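Local coordinates for putative uncharacterized protein (Chaetomium thermophilum, PDB 5IJP) that binds inositol hexakisphosphate through its SPX domain and, as a Vtc4 protein, probably senses inositol polyphosphates in the control of phosphate homeostasis, at residues D21-G24 with L25-D28; D53-S56 with R57-K61; Y142-I145 with K146-D149. One frame throughout, in Å; residues are numbered along the deposited sequence.

Contact 1: residues D21-G24 with L25-D28; sequences DYDG and LKAD. With IHP (inositol hexakisphosphate), chain C.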
loop_
_atom_site.group_PDB
_atom_site.type_symbol
_atom_site.label_atom_id
_atom_site.label_comp_id
_atom_site.label_asym_id
_atom_site.label_seq_id
_atom_site.Cartn_x
_atom_site.Cartn_y
_atom_site.Cartn_z
ATOM N N ASP A 21 10.477 3.515 4.829
ATOM C CA ASP A 21 11.575 3.761 5.758
ATOM C C ASP A 21 11.433 5.225 6.195
ATOM O O ASP A 21 12.260 6.074 5.854
ATOM C CB ASP A 21 12.940 3.463 5.103
ATOM C CG ASP A 21 14.131 3.428 6.049
ATOM O OD1 ASP A 21 13.920 3.246 7.272
ATOM O OD2 ASP A 21 15.276 3.541 5.564
ATOM N N TYR A 22 10.324 5.511 6.910
ATOM C CA TYR A 22 9.930 6.827 7.412
ATOM C C TYR A 22 11.004 7.447 8.299
ATOM O O TYR A 22 11.317 8.624 8.130
ATOM C CB TYR A 22 8.581 6.740 8.147
ATOM C CG TYR A 22 7.892 8.073 8.333
ATOM C CD1 TYR A 22 7.076 8.604 7.337
ATOM C CD2 TYR A 22 8.023 8.789 9.518
ATOM C CE1 TYR A 22 6.430 9.827 7.506
ATOM C CE2 TYR A 22 7.382 10.013 9.700
ATOM C CZ TYR A 22 6.585 10.528 8.690
ATOM O OH TYR A 22 5.951 11.734 8.863
ATOM N N ASP A 23 11.581 6.649 9.219
ATOM C CA ASP A 23 12.645 7.082 10.126
ATOM C C ASP A 23 13.960 7.300 9.373
ATOM O O ASP A 23 14.727 8.196 9.731
ATOM C CB ASP A 23 12.824 6.073 11.275
ATOM C CG ASP A 23 11.656 5.976 12.246
ATOM O OD1 ASP A 23 10.582 6.550 11.952
ATOM O OD2 ASP A 23 11.811 5.314 13.294
ATOM N N GLY A 24 14.188 6.495 8.333
ATOM C CA GLY A 24 15.364 6.574 7.474
ATOM C C GLY A 24 15.366 7.814 6.601
ATOM O O GLY A 24 16.405 8.462 6.449
ATOM N N LEU A 25 14.192 8.153 6.030
ATOM C CA LEU A 25 13.998 9.334 5.181
ATOM C C LEU A 25 14.008 10.622 6.014
ATOM O O LEU A 25 14.471 11.655 5.527
ATOM C CB LEU A 25 12.696 9.226 4.365
ATOM C CG LEU A 25 12.688 8.223 3.206
ATOM C CD1 LEU A 25 11.296 7.679 2.968
ATOM C CD2 LEU A 25 13.240 8.839 1.927
ATOM N N LYS A 26 13.506 10.550 7.266
ATOM C CA LYS A 26 13.459 11.662 8.225
ATOM C C LYS A 26 14.886 12.046 8.637
ATOM O O LYS A 26 15.190 13.235 8.752
ATOM C CB LYS A 26 12.640 11.261 9.464
ATOM C CG LYS A 26 12.088 12.435 10.271
ATOM C CD LYS A 26 11.607 12.012 11.664
ATOM C CE LYS A 26 10.250 11.343 11.671
ATOM N NZ LYS A 26 9.887 10.843 13.022
ATOM N N ALA A 27 15.754 11.032 8.846
ATOM C CA ALA A 27 17.161 11.191 9.217
ATOM C C ALA A 27 17.972 11.789 8.064
ATOM O O ALA A 27 18.923 12.535 8.310
ATOM C CB ALA A 27 17.746 9.849 9.628
ATOM N N ASP A 28 17.585 11.470 6.811
ATOM C CA ASP A 28 18.214 11.957 5.580
ATOM C C ASP A 28 17.997 13.466 5.398
ATOM O O ASP A 28 18.859 14.142 4.834
ATOM C CB ASP A 28 17.677 11.184 4.364
ATOM C CG ASP A 28 18.508 11.358 3.111
ATOM O OD1 ASP A 28 19.533 10.656 2.977
ATOM O OD2 ASP A 28 18.129 12.190 2.258
HETATM C C1 IHP C . 8.606 15.411 14.424
HETATM C C2 IHP C . 7.192 15.014 14.824
HETATM C C3 IHP C . 7.044 13.506 14.976
HETATM C C4 IHP C . 8.094 12.933 15.919
HETATM C C5 IHP C . 9.506 13.329 15.511
HETATM C C6 IHP C . 9.640 14.840 15.385
HETATM O O11 IHP C . 8.694 16.851 14.470
HETATM P P1 IHP C . 9.379 17.897 13.431
HETATM O O21 IHP C . 8.916 19.287 13.720
HETATM O O31 IHP C . 10.890 17.728 13.603
HETATM O O41 IHP C . 8.996 17.425 12.024
HETATM O O12 IHP C . 6.288 15.458 13.789
HETATM P P2 IHP C . 5.035 16.494 13.964
HETATM O O22 IHP C . 5.597 17.884 13.655
HETATM O O32 IHP C . 4.437 16.404 15.334
HETATM O O42 IHP C . 4.037 16.132 12.861
HETATM O O13 IHP C . 7.180 12.885 13.679
HETATM P P3 IHP C . 6.085 12.137 12.761
HETATM O O23 IHP C . 6.340 10.672 12.768
HETATM O O33 IHP C . 4.698 12.501 13.302
HETATM O O43 IHP C . 6.221 12.757 11.373
HETATM O O14 IHP C . 7.996 11.493 15.888
HETATM P P4 IHP C . 7.174 10.547 16.968
HETATM O O24 IHP C . 6.564 9.410 16.144
HETATM O O34 IHP C . 8.100 10.055 18.030
HETATM O O44 IHP C . 6.020 11.388 17.532
HETATM O O15 IHP C . 10.411 12.882 16.543
HETATM P P5 IHP C . 11.563 11.772 16.554
HETATM O O25 IHP C . 12.076 11.636 15.114
HETATM O O35 IHP C . 10.880 10.456 16.941
HETATM O O45 IHP C . 12.639 12.164 17.512
HETATM O O16 IHP C . 10.950 15.131 14.853
HETATM P P6 IHP C . 12.393 15.354 15.506
HETATM O O26 IHP C . 12.248 15.125 17.018
HETATM O O36 IHP C . 12.902 16.718 15.175
HETATM O O46 IHP C . 13.282 14.242 14.943
#
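Four successive i to i+4 backbone bonds make residues 21-28 the first turns of helix 22-30, from Leu25 N to Asp21 O (2.8 Å) down to Asp28 N to Gly24 O (3.3 Å), with Asp21 in the N-cap position. One turn apart, Tyr22 and Lys26 both reach the bound inositol hexakisphosphate. Each has CG anti to the backbone N (chi1 -162° and -159°), and the two side chains cross at a slant, Tyr22 CE2 lying 3.7 Å from Lys26 CE. The lysine chain kinks at chi3 (-78°), and NZ then gives a hydrogen bond to IHP O25 at 3.1 Å and a weak one to O13 at 3.5 Å. Tyr22 OH donates to IHP O43 at 2.7 Å, with that phosphate oxygen at the ring edge and in its plane. Asp23 OD1 is 4.5 Å from Lys26 NZ, too far for a salt bridge but near enough that it would probably favour the protonated ammonium. Leu25 leaves in another direction, packing on Phe58 and Leu62 of helix 52-97 and on Ile144 of helix 110-151. The Tyr22-Lys26 pair, with Met1, Phe3, Gly4, Lys30 and Lys147, belongs to the basic inositol phosphate pocket of the SPX domain.

Contact 2: residues D53-S56 with R57-K61; sequences DDES and RFVSK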
loop_
_atom_site.group_PDB
_atom_site.type_symbol
_atom_site.label_atom_id
_atom_site.label_comp_id
_atom_site.label_asym_id
_atom_site.label_seq_id
_atom_site.Cartn_x
_atom_site.Cartn_y
_atom_site.Cartn_z
ATOM N N ASP A 53 22.591 18.654 -4.402
ATOM C CA ASP A 53 23.184 17.334 -4.168
ATOM C C ASP A 53 22.424 16.579 -3.076
ATOM O O ASP A 53 22.247 15.365 -3.191
ATOM C CB ASP A 53 24.674 17.455 -3.800
ATOM C CG ASP A 53 25.534 18.146 -4.844
ATOM O OD1 ASP A 53 25.468 17.750 -6.029
ATOM O OD2 ASP A 53 26.308 19.051 -4.467
ATOM N N ASP A 54 21.971 17.299 -2.026
ATOM C CA ASP A 54 21.187 16.739 -0.920
ATOM C C ASP A 54 19.802 16.338 -1.427
ATOM O O ASP A 54 19.269 15.306 -1.012
ATOM C CB ASP A 54 21.053 17.751 0.234
ATOM C CG ASP A 54 22.342 18.084 0.961
ATOM O OD1 ASP A 54 23.092 17.143 1.306
ATOM O OD2 ASP A 54 22.568 19.278 1.246
ATOM N N GLU A 55 19.239 17.154 -2.345
ATOM C CA GLU A 55 17.939 16.956 -2.983
ATOM C C GLU A 55 17.953 15.714 -3.882
ATOM O O GLU A 55 17.022 14.913 -3.810
ATOM C CB GLU A 55 17.546 18.210 -3.785
ATOM C CG GLU A 55 16.120 18.196 -4.316
ATOM C CD GLU A 55 14.996 18.425 -3.323
ATOM O OE1 GLU A 55 15.254 18.966 -2.223
ATOM O OE2 GLU A 55 13.837 18.110 -3.675
ATOM N N SER A 56 19.012 15.550 -4.709
ATOM C CA SER A 56 19.198 14.412 -5.617
ATOM C C SER A 56 19.311 13.092 -4.847
ATOM O O SER A 56 18.793 12.073 -5.304
ATOM C CB SER A 56 20.432 14.621 -6.490
ATOM O OG SER A 56 20.298 15.776 -7.299
ATOM N N ARG A 57 19.968 13.129 -3.669
ATOM C CA ARG A 57 20.159 11.991 -2.769
ATOM C C ARG A 57 18.820 11.573 -2.144
ATOM O O ARG A 57 18.537 10.375 -2.069
ATOM C CB ARG A 57 21.192 12.346 -1.680
ATOM C CG ARG A 57 21.563 11.192 -0.747
ATOM C CD ARG A 57 22.385 11.638 0.453
ATOM N NE ARG A 57 21.636 12.520 1.352
ATOM C CZ ARG A 57 21.933 13.798 1.571
ATOM N NH1 ARG A 57 22.978 14.356 0.972
ATOM N NH2 ARG A 57 21.195 14.523 2.399
ATOM N N PHE A 58 18.005 12.557 -1.702
ATOM C CA PHE A 58 16.700 12.319 -1.082
ATOM C C PHE A 58 15.678 11.748 -2.066
ATOM O O PHE A 58 14.985 10.796 -1.712
ATOM C CB PHE A 58 16.164 13.584 -0.384
ATOM C CG PHE A 58 14.885 13.383 0.400
ATOM C CD1 PHE A 58 14.902 12.749 1.638
ATOM C CD2 PHE A 58 13.670 13.845 -0.088
ATOM C CE1 PHE A 58 13.719 12.561 2.362
ATOM C CE2 PHE A 58 12.489 13.663 0.640
ATOM C CZ PHE A 58 12.523 13.024 1.860
ATOM N N VAL A 59 15.594 12.319 -3.291
ATOM C CA VAL A 59 14.672 11.877 -4.351
ATOM C C VAL A 59 14.961 10.419 -4.737
ATOM O O VAL A 59 14.024 9.624 -4.820
ATOM C CB VAL A 59 14.646 12.842 -5.572
ATOM C CG1 VAL A 59 13.789 12.294 -6.713
ATOM C CG2 VAL A 59 14.149 14.224 -5.163
ATOM N N SER A 60 16.255 10.067 -4.912
ATOM C CA SER A 60 16.708 8.710 -5.239
ATOM C C SER A 60 16.329 7.715 -4.134
ATOM O O SER A 60 15.891 6.606 -4.442
ATOM C CB SER A 60 18.214 8.688 -5.478
ATOM O OG SER A 60 18.561 9.476 -6.605
ATOM N N LYS A 61 16.466 8.129 -2.857
ATOM C CA LYS A 61 16.116 7.324 -1.684
ATOM C C LYS A 61 14.596 7.175 -1.552
ATOM O O LYS A 61 14.123 6.112 -1.145
ATOM C CB LYS A 61 16.711 7.939 -0.409
#
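Asp54 and Arg57, three residues apart near the start of helix 52-97, lie side by side and form a salt bridge. Arg57 NH1 donates to Asp54 OD1 at 2.8 Å with an N-H...O angle of 163°; the oxygen lies at the guanidinium edge and accepts on its anti lone pair, while NH2 adds a weak bond to the same atom at 3.4 Å. Both bonds go to OD1 alone, with the carboxylate and guanidinium planes 66° apart: no flat two-oxygen pairing. The same OD1 also bonds to Ser33 OG, and Asp54 OD2 to Thr51 OG1; Arg57 NE is salt-bridged to Asp28 OD1. A bend at chi3 (65°) folds the arginine back until Asp54 O sits over one guanidinium face. That carbonyl still receives Phe58 N at 3.1 Å. Ser56 O takes two donors, Ser60 N at 3.3 Å and Ser60 OG at 2.9 Å, whereas Ser56 OG bonds to Glu52 O. Glu55 OE1 is held by Trp50 NE1 and His148 NE2, and Glu55 O accepts from Val59 N at 3.0 Å. Phe58 packs against Leu25, Asp28 and Leu29 of helix 22-30 and meets the near-parallel ring of His148 on helix 110-151, placing this turn beside both helices.

Contact 3: residues Y142-I145 with K146-D149; sequences YKII and KKHD. With IHP (inositol hexakisphosphate), chain C.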
loop_
_atom_site.group_PDB
_atom_site.type_symbol
_atom_site.label_atom_id
_atom_site.label_comp_id
_atom_site.label_asym_id
_atom_site.label_seq_id
_atom_site.Cartn_x
_atom_site.Cartn_y
_atom_site.Cartn_z
ATOM N N TYR A 142 3.080 10.807 1.807
ATOM C CA TYR A 142 2.381 12.095 1.880
ATOM C C TYR A 142 2.925 12.964 3.023
ATOM O O TYR A 142 3.120 14.167 2.834
ATOM C CB TYR A 142 0.872 11.865 2.068
ATOM C CG TYR A 142 -0.001 12.900 1.396
ATOM C CD1 TYR A 142 -0.517 12.684 0.122
ATOM C CD2 TYR A 142 -0.334 14.086 2.044
ATOM C CE1 TYR A 142 -1.330 13.632 -0.500
ATOM C CE2 TYR A 142 -1.139 15.044 1.430
ATOM C CZ TYR A 142 -1.639 14.812 0.159
ATOM O OH TYR A 142 -2.437 15.752 -0.447
ATOM N N LYS A 143 3.183 12.346 4.194
ATOM C CA LYS A 143 3.704 13.024 5.382
ATOM C C LYS A 143 5.181 13.391 5.256
ATOM O O LYS A 143 5.557 14.489 5.667
ATOM C CB LYS A 143 3.463 12.182 6.644
ATOM C CG LYS A 143 2.602 12.876 7.690
ATOM C CD LYS A 143 1.201 12.286 7.755
ATOM C CE LYS A 143 0.371 12.926 8.839
ATOM N NZ LYS A 143 -0.963 12.281 8.962
ATOM N N ILE A 144 6.016 12.481 4.703
ATOM C CA ILE A 144 7.457 12.708 4.547
ATOM C C ILE A 144 7.755 13.754 3.445
ATOM O O ILE A 144 8.727 14.500 3.581
ATOM C CB ILE A 144 8.261 11.379 4.381
ATOM C CG1 ILE A 144 9.729 11.535 4.831
ATOM C CG2 ILE A 144 8.159 10.766 2.982
ATOM C CD1 ILE A 144 9.985 11.236 6.307
ATOM N N ILE A 145 6.909 13.830 2.388
ATOM C CA ILE A 145 7.055 14.808 1.301
ATOM C C ILE A 145 6.727 16.218 1.828
ATOM O O ILE A 145 7.462 17.160 1.525
ATOM C CB ILE A 145 6.273 14.392 0.016
ATOM C CG1 ILE A 145 7.032 13.269 -0.728
ATOM C CG2 ILE A 145 6.011 15.583 -0.929
ATOM C CD1 ILE A 145 6.172 12.315 -1.565
ATOM N N LYS A 146 5.670 16.343 2.664
ATOM C CA LYS A 146 5.287 17.619 3.278
ATOM C C LYS A 146 6.323 18.046 4.328
ATOM O O LYS A 146 6.539 19.245 4.513
ATOM C CB LYS A 146 3.881 17.557 3.890
ATOM C CG LYS A 146 3.165 18.902 3.843
ATOM C CD LYS A 146 2.134 19.056 4.945
ATOM C CE LYS A 146 1.545 20.444 4.943
ATOM N NZ LYS A 146 0.748 20.710 6.167
ATOM N N LYS A 147 6.973 17.061 4.992
ATOM C CA LYS A 147 8.028 17.278 5.987
ATOM C C LYS A 147 9.267 17.854 5.289
ATOM O O LYS A 147 9.929 18.727 5.850
ATOM C CB LYS A 147 8.375 15.961 6.702
ATOM C CG LYS A 147 9.186 16.134 7.986
ATOM C CD LYS A 147 9.680 14.797 8.538
ATOM C CE LYS A 147 8.755 14.178 9.564
ATOM N NZ LYS A 147 8.858 14.851 10.887
ATOM N N HIS A 148 9.560 17.369 4.060
ATOM C CA HIS A 148 10.669 17.817 3.211
ATOM C C HIS A 148 10.452 19.278 2.798
ATOM O O HIS A 148 11.374 20.084 2.908
ATOM C CB HIS A 148 10.798 16.898 1.976
ATOM C CG HIS A 148 11.743 17.396 0.925
ATOM N ND1 HIS A 148 11.301 18.168 -0.134
ATOM C CD2 HIS A 148 13.077 17.210 0.799
ATOM C CE1 HIS A 148 12.376 18.435 -0.856
ATOM N NE2 HIS A 148 13.466 17.874 -0.338
ATOM N N ASP A 149 9.223 19.614 2.354
ATOM C CA ASP A 149 8.817 20.956 1.927
ATOM C C ASP A 149 8.830 21.974 3.075
ATOM O O ASP A 149 9.045 23.162 2.831
ATOM C CB ASP A 149 7.429 20.910 1.262
ATOM C CG ASP A 149 7.338 20.095 -0.021
ATOM O OD1 ASP A 149 8.298 19.347 -0.326
ATOM O OD2 ASP A 149 6.309 20.205 -0.719
HETATM C C1 IHP C . 8.606 15.411 14.424
HETATM C C2 IHP C . 7.192 15.014 14.824
HETATM C C3 IHP C . 7.044 13.506 14.976
HETATM C C4 IHP C . 8.094 12.933 15.919
HETATM C C5 IHP C . 9.506 13.329 15.511
HETATM C C6 IHP C . 9.640 14.840 15.385
HETATM O O11 IHP C . 8.694 16.851 14.470
HETATM P P1 IHP C . 9.379 17.897 13.431
HETATM O O21 IHP C . 8.916 19.287 13.720
HETATM O O31 IHP C . 10.890 17.728 13.603
HETATM O O41 IHP C . 8.996 17.425 12.024
HETATM O O12 IHP C . 6.288 15.458 13.789
HETATM P P2 IHP C . 5.035 16.494 13.964
HETATM O O22 IHP C . 5.597 17.884 13.655
HETATM O O32 IHP C . 4.437 16.404 15.334
HETATM O O42 IHP C . 4.037 16.132 12.861
HETATM O O13 IHP C . 7.180 12.885 13.679
HETATM P P3 IHP C . 6.085 12.137 12.761
HETATM O O23 IHP C . 6.340 10.672 12.768
HETATM O O33 IHP C . 4.698 12.501 13.302
HETATM O O43 IHP C . 6.221 12.757 11.373
HETATM O O14 IHP C . 7.996 11.493 15.888
HETATM P P4 IHP C . 7.174 10.547 16.968
HETATM O O24 IHP C . 6.564 9.410 16.144
HETATM O O34 IHP C . 8.100 10.055 18.030
HETATM O O44 IHP C . 6.020 11.388 17.532
HETATM O O15 IHP C . 10.411 12.882 16.543
HETATM P P5 IHP C . 11.563 11.772 16.554
HETATM O O25 IHP C . 12.076 11.636 15.114
HETATM O O35 IHP C . 10.880 10.456 16.941
HETATM O O45 IHP C . 12.639 12.164 17.512
HETATM O O16 IHP C . 10.950 15.131 14.853
HETATM P P6 IHP C . 12.393 15.354 15.506
HETATM O O26 IHP C . 12.248 15.125 17.018
HETATM O O36 IHP C . 12.902 16.718 15.175
HETATM O O46 IHP C . 13.282 14.242 14.943
#
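Lys147 and Ile144 run out along the same flank of helix 110-151, a long helix of the SPX helical bundle, with Ile144 CD1 4.2 Å from Lys147 CD. CD1 lies toward helix 22-30 and Leu25; the Ile144 side chain also touches Leu62 of helix 52-97. Lys147 starts with CG anti to the backbone N (chi1 -165°) and then turns twice, at chi3 and chi4. This bent course brings NZ to the inositol hexakisphosphate, where it donates to O41 at 2.8 Å and weakly to O43 at 3.4 Å. These oxygens belong to two different phosphates, P1 and P3, so one ammonium bridges the phosphates on C1 and C3, the two that flank P2, consistent with electrostatic recognition of the ligand's high negative charge.

His148 leaves the helix in a different direction. Its ring is steeply inclined to that of Trp50. ND1 donates to Asp149 OD1 at 3.2 Å along a straight path (168°), with the oxygen only 7° out of the imidazole plane, and Glu55 serves the second ring nitrogen. Carboxylates at both ring nitrogens fix the rotation of the ring and would probably favour its protonated form. Asp149 OD1 also accepts from Leu156 N, which ties it to the segment after the helix.

Ile145 points elsewhere again, packing against Phe160 and Leu164 of helix 157-165. Three directions of side chain thus serve ligand, histidine network and bundle packing. Beneath them the backbone bonds continue, among them Lys147 N to Lys143 O at 3.0 Å and His148 N to Ile144 O at 3.0 Å. The next bond in the series is Asp149 N to Ile145 O at 3.1 Å.

Overall arrangement
The three contacts lie on three different helices, all on the same side of the chain's centre, their own centres 11 to 14 Å apart. Contacts 1 and 3 share the inositol hexakisphosphate and touch directly, Tyr22 OH lying 3.4 Å from Lys143 CB and Tyr22 O 3.5 Å from Ile144 CD1. Contact 2 stands back from the ligand, with the Phe58 side chain about 11 Å from it. It is nevertheless joined to contact 1 by the salt bridge between Asp28 OD1 and Arg57 NE (3.2 Å), and to contact 3 by a probable hydrogen bond between Glu55 OE1 and His148 NE2 (2.8 Å). Polar links therefore connect 53-61 to both ligand-binding helices.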